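Local coordinates for probable acrylyl-CoA reductase AcuI (Escherichia coli, PDB 1O89), which probably catalyses the NADPH-dependent reduction of acrylyl-CoA to propanoyl-CoA, working as a homodimer of the zinc-containing alcohol dehydrogenase family, at residues V172-S177 and I237-D242; D220-S225 and A246-Q251; N61-L66 and P82-A87; A24-Q29 and S37-D42. All coordinates share one frame; numbering follows the deposited sequence.

Interaction 1: V172-S177 and I237-D242; sequences VVTGAS and IDTVGD
I237, on strand 233-238, lies beside V172-T174 in a parallel pair with strand 170-173: its N donates to V172 O at 2.9 Å, and its O takes the amide of T174. Between these two rungs the CA of V173 makes a CH...O contact with I237 O, so that one carbonyl faces two successive residues. These are the two central strands of a Rossmann fold, ending at the NADP(+) edge of the sheet.

D238 reaches past the strand ends with its carboxylate. With CG anti to the backbone N (chi1 174°), OD1 reaches T174 OG1, which donates to it over a very short 2.5 Å, while OD2 uses its syn lone pair to accept from G241 N, an Asx motif that ties down the turn. T174 OG1 is gripped a second time, as acceptor from T239 N at 3.0 Å. The hydroxyl of T239 returns the favour: OG1 donates to T174 O at 2.8 Å, coming in from above the plane of the carbonyl group. V240 CG1 comes within 3.3 Å of T174 CB, closer than usual, and with chi1 at 21° its exact placement is doubtful.

Helix 179-190 packs on I237 through A184 and L188, and helix 139-161 joins it there. Strand 195-199 flanks V172 and V173, and V244 of helix 242-250 touches both T174 and D238.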
loop_
_atom_site.group_PDB
_atom_site.type_symbol
_atom_site.label_atom_id
_atom_site.label_comp_id
_atom_site.label_asym_id
_atom_site.label_seq_id
_atom_site.Cartn_x
_atom_site.Cartn_y
_atom_site.Cartn_z
ATOM N N VAL A 172 6.751 14.562 1.510
ATOM C CA VAL A 172 6.402 15.274 0.290
ATOM C C VAL A 172 4.887 15.260 0.031
ATOM O O VAL A 172 4.252 14.212 0.085
ATOM C CB VAL A 172 7.192 14.742 -0.945
ATOM C CG1 VAL A 172 6.799 13.308 -1.324
ATOM C CG2 VAL A 172 7.040 15.685 -2.127
ATOM N N VAL A 173 4.321 16.434 -0.241
ATOM C CA VAL A 173 2.920 16.566 -0.639
ATOM C C VAL A 173 2.847 17.036 -2.093
ATOM O O VAL A 173 3.387 18.088 -2.429
ATOM C CB VAL A 173 2.183 17.565 0.241
ATOM C CG1 VAL A 173 0.718 17.666 -0.185
ATOM C CG2 VAL A 173 2.304 17.172 1.716
ATOM N N THR A 174 2.203 16.261 -2.958
ATOM C CA THR A 174 2.050 16.666 -4.347
ATOM C C THR A 174 0.715 17.410 -4.550
ATOM O O THR A 174 -0.170 17.368 -3.682
ATOM C CB THR A 174 2.192 15.460 -5.276
ATOM O OG1 THR A 174 1.126 14.543 -5.044
ATOM C CG2 THR A 174 3.469 14.650 -4.964
ATOM N N GLY A 175 0.602 18.126 -5.665
ATOM C CA GLY A 175 -0.535 19.008 -5.930
ATOM C C GLY A 175 -0.850 19.898 -4.734
ATOM O O GLY A 175 -2.006 20.110 -4.371
ATOM N N ALA A 176 0.200 20.429 -4.123
ATOM C CA ALA A 176 0.113 21.057 -2.811
ATOM C C ALA A 176 -0.652 22.397 -2.750
ATOM O O ALA A 176 -0.972 22.871 -1.661
ATOM C CB ALA A 176 1.530 21.216 -2.229
ATOM N N SER A 177 -0.944 23.005 -3.894
ATOM C CA SER A 177 -1.729 24.243 -3.901
ATOM C C SER A 177 -3.233 23.982 -4.017
ATOM O O SER A 177 -4.026 24.884 -3.805
ATOM C CB SER A 177 -1.257 25.199 -5.007
ATOM O OG SER A 177 -1.511 24.689 -6.302
ATOM N N ILE A 237 2.053 12.339 0.594
ATOM C CA ILE A 237 0.629 12.469 0.366
ATOM C C ILE A 237 0.500 12.914 -1.074
ATOM O O ILE A 237 0.876 14.042 -1.408
ATOM C CB ILE A 237 -0.006 13.495 1.351
ATOM C CG1 ILE A 237 0.005 12.923 2.762
ATOM C CG2 ILE A 237 -1.433 13.840 0.943
ATOM C CD1 ILE A 237 -0.597 13.792 3.827
ATOM N N ASP A 238 -0.034 12.042 -1.929
ATOM C CA ASP A 238 -0.122 12.351 -3.356
ATOM C C ASP A 238 -1.548 12.605 -3.816
ATOM O O ASP A 238 -2.447 11.829 -3.517
ATOM C CB ASP A 238 0.472 11.217 -4.169
ATOM C CG ASP A 238 0.279 11.412 -5.632
ATOM O OD1 ASP A 238 0.873 12.367 -6.197
ATOM O OD2 ASP A 238 -0.488 10.677 -6.291
ATOM N N THR A 239 -1.733 13.701 -4.557
ATOM C CA THR A 239 -3.033 14.104 -5.080
ATOM C C THR A 239 -3.066 14.049 -6.602
ATOM O O THR A 239 -4.087 14.352 -7.184
ATOM C CB THR A 239 -3.397 15.536 -4.615
ATOM O OG1 THR A 239 -2.436 16.484 -5.105
ATOM C CG2 THR A 239 -3.317 15.679 -3.084
ATOM N N VAL A 240 -1.969 13.641 -7.240
ATOM C CA VAL A 240 -1.819 13.802 -8.688
ATOM C C VAL A 240 -1.785 12.487 -9.458
ATOM O O VAL A 240 -2.295 12.409 -10.560
ATOM C CB VAL A 240 -0.632 14.783 -9.077
ATOM C CG1 VAL A 240 0.367 14.941 -7.973
ATOM C CG2 VAL A 240 0.061 14.410 -10.412
ATOM N N GLY A 241 -1.213 11.447 -8.886
ATOM C CA GLY A 241 -1.214 10.161 -9.534
ATOM C C GLY A 241 -0.271 10.173 -10.715
ATOM O O GLY A 241 0.638 11.012 -10.796
ATOM N N ASP A 242 -0.479 9.226 -11.624
ATOM C CA ASP A 242 0.243 9.198 -12.899
ATOM C C ASP A 242 1.754 9.103 -12.647
ATOM O O ASP A 242 2.172 8.351 -11.774
ATOM C CB ASP A 242 -0.153 10.419 -13.741
ATOM C CG ASP A 242 0.146 10.240 -15.218
ATOM O OD1 ASP A 242 -0.383 9.288 -15.830
ATOM O OD2 ASP A 242 0.897 11.010 -15.848
#

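Interaction 2: D220-S225 and A246-Q251; sequences DEFAES and AKVLAQ
E221 meets K247 through its backbone: the carbonyl O lies 3.2 Å from K247 CE, near the end of a lysine that reaches out from helix 242-250. The contact joins the loop after strand 213-218 to that helix, within the Rossmann-type nucleotide-binding domain, and is made by van der Waals packing.

F222 supplies the one ring. Its CD2 lies 3.9 Å from K247 CG and 4.1 Å from V248 CG2, both met obliquely. Farther along the ring, CE2 comes to 3.5 Å from Q251 OE1, with the amide plane standing 89° to the ring plane. That oxygen has its polar partner elsewhere, in the indole NE1 of W233, which fixes the amide against the phenyl group.

At A223 and E224 the chain curls round the lysine, with backbone oxygens turned to it; E224 O is 3.6 Å from K247 CD. S225 completes the wrap by setting its CB 3.5 Å from the same CD. K247 threads this curl because its chain leaves with CG anti to the backbone N (chi1 179°) and then bends at chi2 and chi3, running past F222, S225 and the E221 carbonyl in turn. Its NZ ends in a salt bridge to E229.

On the inner side of the helix V248 packs on V258 of strand 256-260. Beyond the helix end, the backbone of Q251 bonds to V232 and W233, where the chain enters strand 233-238.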
loop_
_atom_site.group_PDB
_atom_site.type_symbol
_atom_site.label_atom_id
_atom_site.label_comp_id
_atom_site.label_asym_id
_atom_site.label_seq_id
_atom_site.Cartn_x
_atom_site.Cartn_y
_atom_site.Cartn_z
ATOM N N ASP A 220 7.498 19.641 -12.634
ATOM C CA ASP A 220 8.250 19.214 -13.818
ATOM C C ASP A 220 9.381 18.233 -13.499
ATOM O O ASP A 220 9.759 17.432 -14.357
ATOM C CB ASP A 220 8.820 20.435 -14.563
ATOM C CG ASP A 220 7.734 21.303 -15.176
ATOM O OD1 ASP A 220 6.551 20.902 -15.113
ATOM O OD2 ASP A 220 7.956 22.403 -15.737
ATOM N N GLU A 221 9.910 18.300 -12.273
ATOM C CA GLU A 221 10.979 17.403 -11.821
ATOM C C GLU A 221 10.441 16.028 -11.427
ATOM O O GLU A 221 11.216 15.096 -11.222
ATOM C CB GLU A 221 11.720 18.001 -10.618
ATOM C CG GLU A 221 12.639 19.173 -10.931
ATOM C CD GLU A 221 13.160 19.874 -9.681
ATOM O OE1 GLU A 221 12.912 19.368 -8.561
ATOM O OE2 GLU A 221 13.817 20.933 -9.819
ATOM N N PHE A 222 9.123 15.913 -11.307
ATOM C CA PHE A 222 8.470 14.666 -10.925
ATOM C C PHE A 222 7.794 14.018 -12.131
ATOM O O PHE A 222 6.573 13.879 -12.175
ATOM C CB PHE A 222 7.462 14.936 -9.801
ATOM C CG PHE A 222 8.110 15.287 -8.497
ATOM C CD1 PHE A 222 8.559 16.573 -8.259
ATOM C CD2 PHE A 222 8.295 14.321 -7.522
ATOM C CE1 PHE A 222 9.173 16.898 -7.066
ATOM C CE2 PHE A 222 8.899 14.634 -6.317
ATOM C CZ PHE A 222 9.343 15.925 -6.089
ATOM N N ALA A 223 8.608 13.634 -13.111
ATOM C CA ALA A 223 8.116 13.038 -14.352
ATOM C C ALA A 223 8.694 11.629 -14.508
ATOM O O ALA A 223 8.372 10.740 -13.711
ATOM C CB ALA A 223 8.456 13.929 -15.536
ATOM N N GLU A 224 9.548 11.412 -15.498
ATOM C CA GLU A 224 10.119 10.087 -15.699
ATOM C C GLU A 224 10.933 9.712 -14.458
ATOM O O GLU A 224 11.455 10.581 -13.740
ATOM C CB GLU A 224 10.976 10.009 -16.984
ATOM C CG GLU A 224 10.595 8.867 -17.932
ATOM C CD GLU A 224 11.796 8.119 -18.502
ATOM O OE1 GLU A 224 12.340 7.225 -17.812
ATOM O OE2 GLU A 224 12.197 8.411 -19.652
ATOM N N SER A 225 10.985 8.414 -14.192
ATOM C CA SER A 225 11.717 7.891 -13.060
ATOM C C SER A 225 12.241 6.499 -13.380
ATOM O O SER A 225 11.631 5.746 -14.141
ATOM C CB SER A 225 10.796 7.831 -11.842
ATOM O OG SER A 225 10.024 6.645 -11.852
ATOM N N ALA A 246 4.438 7.837 -9.472
ATOM C CA ALA A 246 5.467 6.839 -9.793
ATOM C C ALA A 246 6.849 7.303 -9.310
ATOM O O ALA A 246 7.586 6.536 -8.704
ATOM C CB ALA A 246 5.490 6.533 -11.315
ATOM N N LYS A 247 7.180 8.568 -9.542
ATOM C CA LYS A 247 8.470 9.114 -9.120
ATOM C C LYS A 247 8.613 9.065 -7.595
ATOM O O LYS A 247 9.629 8.607 -7.079
ATOM C CB LYS A 247 8.619 10.549 -9.627
ATOM C CG LYS A 247 9.925 11.248 -9.228
ATOM C CD LYS A 247 11.058 10.904 -10.151
ATOM C CE LYS A 247 11.987 12.086 -10.355
ATOM N NZ LYS A 247 13.263 11.639 -10.895
ATOM N N VAL A 248 7.589 9.533 -6.895
ATOM C CA VAL A 248 7.577 9.600 -5.436
ATOM C C VAL A 248 7.798 8.220 -4.812
ATOM O O VAL A 248 8.506 8.094 -3.816
ATOM C CB VAL A 248 6.233 10.177 -4.921
ATOM C CG1 VAL A 248 6.060 9.957 -3.412
ATOM C CG2 VAL A 248 6.101 11.656 -5.257
ATOM N N LEU A 249 7.185 7.197 -5.402
ATOM C CA LEU A 249 7.332 5.825 -4.928
ATOM C C LEU A 249 8.767 5.323 -5.041
ATOM O O LEU A 249 9.261 4.670 -4.141
ATOM C CB LEU A 249 6.401 4.882 -5.695
ATOM C CG LEU A 249 4.937 4.885 -5.257
ATOM C CD1 LEU A 249 4.085 4.255 -6.342
ATOM C CD2 LEU A 249 4.752 4.169 -3.914
ATOM N N ALA A 250 9.427 5.632 -6.156
ATOM C CA ALA A 250 10.815 5.247 -6.362
ATOM C C ALA A 250 11.778 6.025 -5.452
ATOM O O ALA A 250 12.924 5.616 -5.268
ATOM C CB ALA A 250 11.192 5.436 -7.806
ATOM N N GLN A 251 11.296 7.128 -4.874
ATOM C CA GLN A 251 12.070 7.957 -3.938
ATOM C C GLN A 251 11.770 7.672 -2.459
ATOM O O GLN A 251 12.372 8.282 -1.590
ATOM C CB GLN A 251 11.805 9.447 -4.200
ATOM C CG GLN A 251 12.380 9.979 -5.489
ATOM C CD GLN A 251 12.019 11.438 -5.736
ATOM O OE1 GLN A 251 10.935 11.910 -5.351
ATOM N NE2 GLN A 251 12.903 12.143 -6.397
#

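Interaction 3: N61-L66 and P82-A87; sequences NYKDAL and PGIDFA
D64 reaches from the first turn of helix 62-69 to the chain entering strand 85-93, and its OD1 accepts two backbone amides at once: G83 N at 2.9 Å and I84 N at 3.1 Å. The two donors come from different directions, I84 N on the syn lone pair and G83 N from 58° above the carboxylate plane. This is a helix-to-strand junction of the GroES-like domain, next to Y62, which binds NADP(+). The other oxygen, OD2, turns back to its own segment, where its anti lone pair takes N61 N, so both ends of the carboxylate are held and its rotation is fixed.

N61 makes the second link, a hydrogen bond. Its ND2 donates to D85 OD2 at 2.9 Å; the acceptor lies close to the amide plane, yet the carboxylate is met from 70° above its own plane, the two flat groups standing nearly perpendicular. D85 has a further partner in T147 of helix 139-161, through OD1. A water fills the corner between these bonds, donating to D64 OD2 and accepting from N61 ND2 and D85 N.

Outside this polar knot I84 is the wedge. Its CG2 comes up to D64 OD1 at 3.8 Å, while the extended CG1-CD1 arm (chi2 178°) runs across the amide of N61 to the lysine beyond. K63 carries its charge past this arm to a salt bridge with E113, and on the way its CE rests 3.8 Å from I84 CD1.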
loop_
_atom_site.group_PDB
_atom_site.type_symbol
_atom_site.label_atom_id
_atom_site.label_comp_id
_atom_site.label_asym_id
_atom_site.label_seq_id
_atom_site.Cartn_x
_atom_site.Cartn_y
_atom_site.Cartn_z
ATOM N N ASN A 61 -16.925 22.615 -4.596
ATOM C CA ASN A 61 -15.705 21.814 -4.867
ATOM C C ASN A 61 -15.451 21.727 -6.357
ATOM O O ASN A 61 -16.315 22.086 -7.158
ATOM C CB ASN A 61 -15.809 20.401 -4.300
ATOM C CG ASN A 61 -15.511 20.350 -2.818
ATOM O OD1 ASN A 61 -14.345 20.355 -2.421
ATOM N ND2 ASN A 61 -16.557 20.298 -1.995
ATOM N N TYR A 62 -14.266 21.261 -6.736
ATOM C CA TYR A 62 -13.935 21.146 -8.150
ATOM C C TYR A 62 -14.931 20.216 -8.854
ATOM O O TYR A 62 -15.366 20.503 -9.967
ATOM C CB TYR A 62 -12.481 20.676 -8.348
ATOM C CG TYR A 62 -11.970 20.829 -9.761
ATOM C CD1 TYR A 62 -11.994 22.068 -10.404
ATOM C CD2 TYR A 62 -11.451 19.739 -10.459
ATOM C CE1 TYR A 62 -11.515 22.222 -11.709
ATOM C CE2 TYR A 62 -10.967 19.881 -11.775
ATOM C CZ TYR A 62 -11.008 21.128 -12.385
ATOM O OH TYR A 62 -10.551 21.285 -13.668
ATOM N N LYS A 63 -15.308 19.123 -8.191
ATOM C CA LYS A 63 -16.304 18.185 -8.738
ATOM C C LYS A 63 -17.616 18.899 -9.090
ATOM O O LYS A 63 -18.183 18.660 -10.158
ATOM C CB LYS A 63 -16.595 17.044 -7.745
ATOM C CG LYS A 63 -15.442 16.043 -7.552
ATOM C CD LYS A 63 -15.925 14.570 -7.497
ATOM C CE LYS A 63 -16.275 14.117 -6.059
ATOM N NZ LYS A 63 -16.485 12.625 -5.937
ATOM N N ASP A 64 -18.076 19.770 -8.179
ATOM C CA ASP A 64 -19.304 20.558 -8.361
ATOM C C ASP A 64 -19.189 21.573 -9.493
ATOM O O ASP A 64 -20.178 21.867 -10.170
ATOM C CB ASP A 64 -19.671 21.322 -7.080
ATOM C CG ASP A 64 -19.799 20.427 -5.873
ATOM O OD1 ASP A 64 -20.542 19.434 -5.956
ATOM O OD2 ASP A 64 -19.218 20.639 -4.784
ATOM N N ALA A 65 -17.987 22.129 -9.670
ATOM C CA ALA A 65 -17.713 23.113 -10.717
ATOM C C ALA A 65 -17.771 22.483 -12.113
ATOM O O ALA A 65 -18.263 23.099 -13.062
ATOM C CB ALA A 65 -16.354 23.750 -10.486
ATOM N N LEU A 66 -17.261 21.260 -12.232
ATOM C CA LEU A 66 -17.319 20.508 -13.487
ATOM C C LEU A 66 -18.771 20.173 -13.820
ATOM O O LEU A 66 -19.225 20.373 -14.954
ATOM C CB LEU A 66 -16.501 19.214 -13.377
ATOM C CG LEU A 66 -14.983 19.375 -13.178
ATOM C CD1 LEU A 66 -14.386 18.144 -12.499
ATOM C CD2 LEU A 66 -14.254 19.654 -14.487
ATOM N N PRO A 82 -26.318 19.390 -7.399
ATOM C CA PRO A 82 -24.918 19.172 -7.042
ATOM C C PRO A 82 -24.622 19.608 -5.606
ATOM O O PRO A 82 -25.522 19.996 -4.861
ATOM C CB PRO A 82 -24.166 20.038 -8.045
ATOM C CG PRO A 82 -25.105 21.151 -8.362
ATOM C CD PRO A 82 -26.498 20.618 -8.185
ATOM N N GLY A 83 -23.358 19.529 -5.225
ATOM C CA GLY A 83 -22.906 19.854 -3.870
ATOM C C GLY A 83 -22.557 18.583 -3.120
ATOM O O GLY A 83 -23.421 17.998 -2.472
ATOM N N ILE A 84 -21.300 18.149 -3.213
ATOM C CA ILE A 84 -20.878 16.939 -2.518
ATOM C C ILE A 84 -20.749 17.126 -1.022
ATOM O O ILE A 84 -20.713 16.143 -0.293
ATOM C CB ILE A 84 -19.557 16.346 -3.102
ATOM C CG1 ILE A 84 -18.367 17.304 -2.927
ATOM C CG2 ILE A 84 -19.753 15.973 -4.573
ATOM C CD1 ILE A 84 -17.044 16.724 -3.438
ATOM N N ASP A 85 -20.657 18.374 -0.572
ATOM C CA ASP A 85 -20.607 18.691 0.857
ATOM C C ASP A 85 -21.797 19.561 1.258
ATOM O O ASP A 85 -22.200 20.443 0.506
ATOM C CB ASP A 85 -19.378 19.539 1.184
ATOM C CG ASP A 85 -18.077 18.901 0.792
ATOM O OD1 ASP A 85 -18.008 17.674 0.510
ATOM O OD2 ASP A 85 -17.040 19.600 0.754
ATOM N N PHE A 86 -22.362 19.318 2.431
ATOM C CA PHE A 86 -23.241 20.304 3.043
ATOM C C PHE A 86 -23.199 20.235 4.560
ATOM O O PHE A 86 -22.749 19.260 5.129
ATOM C CB PHE A 86 -24.690 20.197 2.515
ATOM C CG PHE A 86 -25.418 18.926 2.900
ATOM C CD1 PHE A 86 -25.917 18.749 4.174
ATOM C CD2 PHE A 86 -25.635 17.934 1.968
ATOM C CE1 PHE A 86 -26.601 17.586 4.512
ATOM C CE2 PHE A 86 -26.327 16.777 2.303
ATOM C CZ PHE A 86 -26.807 16.609 3.573
ATOM N N ALA A 87 -23.665 21.296 5.200
ATOM C CA ALA A 87 -23.852 21.311 6.643
ATOM C C ALA A 87 -25.064 22.149 6.965
ATOM O O ALA A 87 -25.332 23.140 6.295
ATOM C CB ALA A 87 -22.618 21.871 7.347
HETATM O O HOH W 1 -19.717 20.694 -2.174
#

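Interaction 4: A24-Q29 and S37-D42; sequences ALLLEQ and SVQTLD
A24 offers a small bump, its CB, that fits against L41 CD1 at 3.7 Å. The same methyl of L41 also meets L26 CD1 at 4.1 Å, so L41 fills the dip between the two residues that project on one side of strand 23-28. Farther along this side Q39 lies over L26: CD2 of the leucine rests 3.6 Å from Q39 OE1, under the flat amide.

The two strands form a beta hairpin. A24 pairs with Q39 and L26 with S37 as antiparallel hydrogen-bonded pairs, the L26 N to S37 O bond being 3.0 Å long and nearly straight at 169°; L25 and V38 sit between them as a non-hydrogen-bonded pair. On the L25 and V38 face the contact is one methyl against another, L25 CD1 to V38 CG2.

Q39 holds its amide above L26 by two bonds from NE2, both close to the amide plane: one to S37 OG at 3.0 Å, the other a long 3.3 Å to E28 OE1, which it meets from above the carboxylate plane. I68 of helix 62-69 packs on L25, on the face of L25 and V38, while I81 lies against A24 and L26 on the other face.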
loop_
_atom_site.group_PDB
_atom_site.type_symbol
_atom_site.label_atom_id
_atom_site.label_comp_id
_atom_site.label_asym_id
_atom_site.label_seq_id
_atom_site.Cartn_x
_atom_site.Cartn_y
_atom_site.Cartn_z
ATOM N N ALA A 24 -33.310 25.371 -5.118
ATOM C CA ALA A 24 -32.220 24.462 -5.441
ATOM C C ALA A 24 -31.620 24.819 -6.788
ATOM O O ALA A 24 -32.349 25.185 -7.713
ATOM C CB ALA A 24 -32.738 23.050 -5.476
ATOM N N LEU A 25 -30.298 24.733 -6.895
ATOM C CA LEU A 25 -29.646 24.742 -8.195
ATOM C C LEU A 25 -29.793 23.341 -8.792
ATOM O O LEU A 25 -29.253 22.384 -8.256
ATOM C CB LEU A 25 -28.172 25.129 -8.089
ATOM C CG LEU A 25 -27.476 25.329 -9.450
ATOM C CD1 LEU A 25 -27.771 26.702 -10.002
ATOM C CD2 LEU A 25 -25.972 25.106 -9.345
ATOM N N LEU A 26 -30.550 23.251 -9.883
ATOM C CA LEU A 26 -30.835 22.000 -10.578
ATOM C C LEU A 26 -30.080 21.929 -11.912
ATOM O O LEU A 26 -30.128 22.851 -12.721
ATOM C CB LEU A 26 -32.348 21.867 -10.823
ATOM C CG LEU A 26 -32.905 20.474 -11.164
ATOM C CD1 LEU A 26 -32.844 19.563 -9.955
ATOM C CD2 LEU A 26 -34.345 20.549 -11.688
ATOM N N LEU A 27 -29.375 20.822 -12.117
ATOM C CA LEU A 27 -28.690 20.551 -13.369
ATOM C C LEU A 27 -29.572 19.646 -14.209
ATOM O O LEU A 27 -30.056 18.633 -13.727
ATOM C CB LEU A 27 -27.342 19.876 -13.109
ATOM C CG LEU A 27 -26.371 20.637 -12.200
ATOM C CD1 LEU A 27 -24.975 19.993 -12.221
ATOM C CD2 LEU A 27 -26.303 22.111 -12.587
ATOM N N GLU A 28 -29.793 20.037 -15.456
ATOM C CA GLU A 28 -30.587 19.258 -16.406
ATOM C C GLU A 28 -29.795 19.111 -17.698
ATOM O O GLU A 28 -29.048 20.016 -18.066
ATOM C CB GLU A 28 -31.907 19.974 -16.695
ATOM C CG GLU A 28 -32.878 19.975 -15.528
ATOM C CD GLU A 28 -34.085 20.871 -15.753
ATOM O OE1 GLU A 28 -33.932 22.116 -15.771
ATOM O OE2 GLU A 28 -35.194 20.327 -15.907
ATOM N N GLN A 29 -29.943 17.980 -18.383
ATOM C CA GLN A 29 -29.329 17.810 -19.697
ATOM C C GLN A 29 -30.395 18.081 -20.751
ATOM O O GLN A 29 -31.256 17.229 -20.992
ATOM C CB GLN A 29 -28.748 16.397 -19.871
ATOM C CG GLN A 29 -27.236 16.310 -19.653
ATOM C CD GLN A 29 -26.610 15.024 -20.193
ATOM O OE1 GLN A 29 -25.475 14.688 -19.840
ATOM N NE2 GLN A 29 -27.338 14.312 -21.039
ATOM N N SER A 37 -29.775 26.048 -13.432
ATOM C CA SER A 37 -30.677 27.135 -13.057
ATOM C C SER A 37 -31.271 26.923 -11.664
ATOM O O SER A 37 -31.440 25.790 -11.219
ATOM C CB SER A 37 -31.801 27.265 -14.085
ATOM O OG SER A 37 -32.739 26.214 -13.957
ATOM N N VAL A 38 -31.596 28.017 -10.987
ATOM C CA VAL A 38 -32.224 27.940 -9.673
ATOM C C VAL A 38 -33.729 27.735 -9.859
ATOM O O VAL A 38 -34.372 28.434 -10.635
ATOM C CB VAL A 38 -31.912 29.196 -8.815
ATOM C CG1 VAL A 38 -32.767 29.233 -7.539
ATOM C CG2 VAL A 38 -30.437 29.216 -8.461
ATOM N N GLN A 39 -34.276 26.767 -9.139
ATOM C CA GLN A 39 -35.665 26.358 -9.298
ATOM C C GLN A 39 -36.317 26.088 -7.948
ATOM O O GLN A 39 -35.642 25.790 -6.960
ATOM C CB GLN A 39 -35.742 25.105 -10.170
ATOM C CG GLN A 39 -35.947 25.399 -11.638
ATOM C CD GLN A 39 -35.789 24.164 -12.507
ATOM O OE1 GLN A 39 -36.641 23.266 -12.489
ATOM N NE2 GLN A 39 -34.701 24.115 -13.271
ATOM N N THR A 40 -37.639 26.204 -7.922
ATOM C CA THR A 40 -38.438 25.860 -6.752
ATOM C C THR A 40 -38.918 24.432 -6.951
ATOM O O THR A 40 -39.499 24.106 -7.981
ATOM C CB THR A 40 -39.615 26.848 -6.611
ATOM O OG1 THR A 40 -39.170 28.015 -5.914
ATOM C CG2 THR A 40 -40.729 26.287 -5.723
ATOM N N LEU A 41 -38.658 23.576 -5.971
ATOM C CA LEU A 41 -38.934 22.148 -6.088
ATOM C C LEU A 41 -39.805 21.687 -4.933
ATOM O O LEU A 41 -39.576 22.070 -3.787
ATOM C CB LEU A 41 -37.623 21.360 -6.078
ATOM C CG LEU A 41 -36.658 21.620 -7.235
ATOM C CD1 LEU A 41 -35.367 20.868 -7.004
ATOM C CD2 LEU A 41 -37.283 21.217 -8.550
ATOM N N ASP A 42 -40.788 20.844 -5.234
ATOM C CA ASP A 42 -41.667 20.308 -4.206
ATOM C C ASP A 42 -40.905 19.322 -3.316
ATOM O O ASP A 42 -40.070 18.546 -3.795
ATOM C CB ASP A 42 -42.880 19.631 -4.852
ATOM C CG ASP A 42 -44.037 19.455 -3.887
ATOM O OD1 ASP A 42 -43.967 18.535 -3.044
ATOM O OD2 ASP A 42 -45.055 20.180 -3.893
#

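In the fold
Along the chain interaction 4 comes first, then interaction 3, and both close before interactions 1 and 2 open; those two alternate their segments. Interactions 3 and 4 have centres about 15 Å apart and touch where P82 packs on L25 and L27, on the same side of the chain's centre. Interactions 1 and 2, centres about 11 Å apart, lie on the opposite side; interaction 1 lies in the parallel sheet, and interaction 2 puts helix 242-250 against it, V248 touching V172 and T174. Interactions 1 and 3 keep their nearest atoms about 10 Å apart. S177 and Y62, one from each, both bind NADP(+), consistent with the cofactor lying between the two halves; interaction 4 lies away from it.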